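Local coordinates for protein probable ribosomal RNA small subunit methyltransferase (Thermus thermophilus, PDB 2ZUL) that probably methylates 16S ribosomal RNA of the small subunit, using bound S-adenosylmethionine as the methyl donor, at residues Ala321-Ala326 / Pro348-Lys353. Sequence-based numbering, arbitrary orientation.
Sequences AFVNVA and PLLEEK. With SAM (S-adenosylmethionine), chain B.
With CG1 of Val-323 trans to its own backbone N (chi1 175°) and CG of Leu-349 likewise (chi1 -177°), both side chains extend into the seam between two helices and meet tip to tip. Val-323 CG2 lies 3.7 Å from Leu-349 CD2, and CG1 of the same valine is 3.8 Å from Leu-349 CG. Leu-350 comes in across the valine at about a right angle, its CD2 3.9 Å from Val-323 CG1, so CG1 meets both leucines while CG2 meets Leu-349 alone. Beside this apolar patch, Lys-353 bends about its CB-CG bond, which carries the rest of its chain slantwise across the carboxamide of Asn-324. Lys-353 CG rests 4.1 Å from Val-323 CG1, while its NZ is 3.3 Å from Asn-324 OD1 at an angle too poor for a hydrogen bond, and the exact placing of the lysine end against OD1 is doubtful; the ammonium has a long salt bridge to Glu-352 OE2, at 3.6 Å. Replacing Lys-353 by alanine is likely to leave the flank of Val-323 and the amide of Asn-324 less covered, and Glu-352 without this charged mate. The axes of segments 321-326 and 348-353 run 10.2 Å apart at closest approach and cross at -27°, a near-parallel pairing that buries 222 Å² in all. Strand 334-340 lies beneath, with Leu-338 touching Val-323 and Phe-336 touching Leu-350. Helix 317-329 also reaches the cofactor: the Phe-322 ring directs its edge at the adenine, CZ 3.7 Å from SAM N3, which lies near the ring plane. Helices 317-329 and 346-354, joined through strand 334-340, thus pack side by side on one face of the seven-stranded sheet, in the 3-2-1-4-5-7-6 strand order of the Rossmann-like class I methyltransferase fold.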
# COMPACT_ATOMS: atom_id res chain seq x y z
N ALA A 321 14.26 4.60 1.81
CA ALA A 321 13.86 5.16 3.10
C ALA A 321 13.85 4.06 4.15
O ALA A 321 14.15 4.31 5.32
CB ALA A 321 12.49 5.81 3.00
N PHE A 322 13.50 2.84 3.74
CA PHE A 322 13.48 1.70 4.65
C PHE A 322 14.88 1.52 5.23
O PHE A 322 15.06 1.32 6.43
CB PHE A 322 13.07 0.43 3.91
CG PHE A 322 11.58 0.18 3.86
CD1 PHE A 322 10.68 1.22 4.02
CD2 PHE A 322 11.09 -1.10 3.62
CE1 PHE A 322 9.31 1.00 3.95
CE2 PHE A 322 9.72 -1.34 3.54
CZ PHE A 322 8.82 -0.29 3.70
N VAL A 323 15.88 1.59 4.35
CA VAL A 323 17.27 1.43 4.78
C VAL A 323 17.71 2.56 5.70
O VAL A 323 18.30 2.32 6.75
CB VAL A 323 18.24 1.36 3.58
CG1 VAL A 323 19.68 1.32 4.09
CG2 VAL A 323 17.94 0.12 2.74
N ASN A 324 17.42 3.80 5.29
CA ASN A 324 17.79 4.96 6.09
C ASN A 324 17.15 4.92 7.47
O ASN A 324 17.78 5.26 8.47
CB ASN A 324 17.40 6.26 5.38
CG ASN A 324 18.17 6.46 4.08
OD1 ASN A 324 19.27 5.94 3.91
ND2 ASN A 324 17.59 7.23 3.16
N VAL A 325 15.89 4.50 7.52
CA VAL A 325 15.16 4.41 8.78
C VAL A 325 15.73 3.28 9.64
O VAL A 325 15.85 3.40 10.86
CB VAL A 325 13.65 4.18 8.54
CG1 VAL A 325 12.96 3.80 9.85
CG2 VAL A 325 13.02 5.44 7.97
N ALA A 326 16.07 2.17 8.99
CA ALA A 326 16.63 1.03 9.71
C ALA A 326 17.90 1.46 10.45
O ALA A 326 18.07 1.16 11.64
CB ALA A 326 16.95 -0.10 8.75
N PRO A 348 26.10 -0.98 -1.73
CA PRO A 348 26.69 0.33 -1.44
C PRO A 348 25.85 1.20 -0.51
O PRO A 348 26.38 2.06 0.20
CB PRO A 348 26.88 0.94 -2.83
CG PRO A 348 25.84 0.26 -3.67
CD PRO A 348 25.91 -1.17 -3.18
N LEU A 349 24.54 0.97 -0.49
CA LEU A 349 23.65 1.74 0.37
C LEU A 349 23.87 1.33 1.83
O LEU A 349 23.94 2.18 2.72
CB LEU A 349 22.19 1.50 -0.02
CG LEU A 349 21.12 2.29 0.74
CD1 LEU A 349 21.42 3.78 0.66
CD2 LEU A 349 19.76 1.99 0.14
N LEU A 350 23.97 0.03 2.07
CA LEU A 350 24.20 -0.45 3.42
C LEU A 350 25.59 -0.03 3.88
O LEU A 350 25.79 0.33 5.04
CB LEU A 350 24.09 -1.98 3.48
CG LEU A 350 22.70 -2.55 3.21
CD1 LEU A 350 22.73 -4.07 3.33
CD2 LEU A 350 21.71 -1.96 4.20
N GLU A 351 26.56 -0.07 2.97
CA GLU A 351 27.91 0.31 3.33
C GLU A 351 27.94 1.76 3.78
O GLU A 351 28.59 2.11 4.76
CB GLU A 351 28.86 0.11 2.15
CG GLU A 351 30.31 -0.09 2.56
CD GLU A 351 31.20 -0.50 1.41
OE1 GLU A 351 30.74 -1.30 0.56
OE2 GLU A 351 32.36 -0.04 1.36
N GLU A 352 27.20 2.60 3.06
CA GLU A 352 27.13 4.02 3.38
C GLU A 352 26.41 4.31 4.69
O GLU A 352 26.88 5.10 5.51
CB GLU A 352 26.42 4.78 2.26
CG GLU A 352 26.29 6.28 2.51
CD GLU A 352 25.18 6.91 1.69
OE1 GLU A 352 25.04 6.54 0.51
OE2 GLU A 352 24.47 7.79 2.23
N LYS A 353 25.26 3.67 4.88
CA LYS A 353 24.46 3.91 6.07
C LYS A 353 24.91 3.20 7.35
O LYS A 353 24.70 3.72 8.45
CB LYS A 353 22.99 3.55 5.78
CG LYS A 353 22.37 4.41 4.69
CD LYS A 353 22.32 5.87 5.13
CE LYS A 353 21.89 6.78 4.00
NZ LYS A 353 21.67 8.18 4.46
N SAM B . 6.84 -8.16 4.67
CA SAM B . 5.82 -8.71 3.75
C SAM B . 6.30 -10.06 3.21
O SAM B . 5.46 -10.76 2.61
OXT SAM B . 7.50 -10.36 3.41
CB SAM B . 5.60 -7.74 2.59
CG SAM B . 6.55 -7.61 1.59
SD SAM B . 6.31 -6.51 0.25
CE SAM B . 7.56 -6.80 -0.98
C5' SAM B . 6.67 -4.78 0.71
C4' SAM B . 5.65 -4.18 1.68
O4' SAM B . 6.00 -2.80 1.89
C3' SAM B . 4.24 -4.19 1.08
O3' SAM B . 3.29 -4.63 2.05
C2' SAM B . 4.01 -2.71 0.76
O2' SAM B . 2.61 -2.42 0.87
C1' SAM B . 4.75 -2.09 1.94
N9 SAM B . 4.96 -0.64 1.76
C8 SAM B . 5.01 0.01 0.60
N7 SAM B . 5.23 1.31 0.82
C5 SAM B . 5.31 1.48 2.14
C6 SAM B . 5.52 2.59 2.95
N6 SAM B . 5.66 3.80 2.42
N1 SAM B . 5.55 2.42 4.28
C2 SAM B . 5.39 1.22 4.82
N3 SAM B . 5.19 0.15 4.07
C4 SAM B . 5.14 0.24 2.74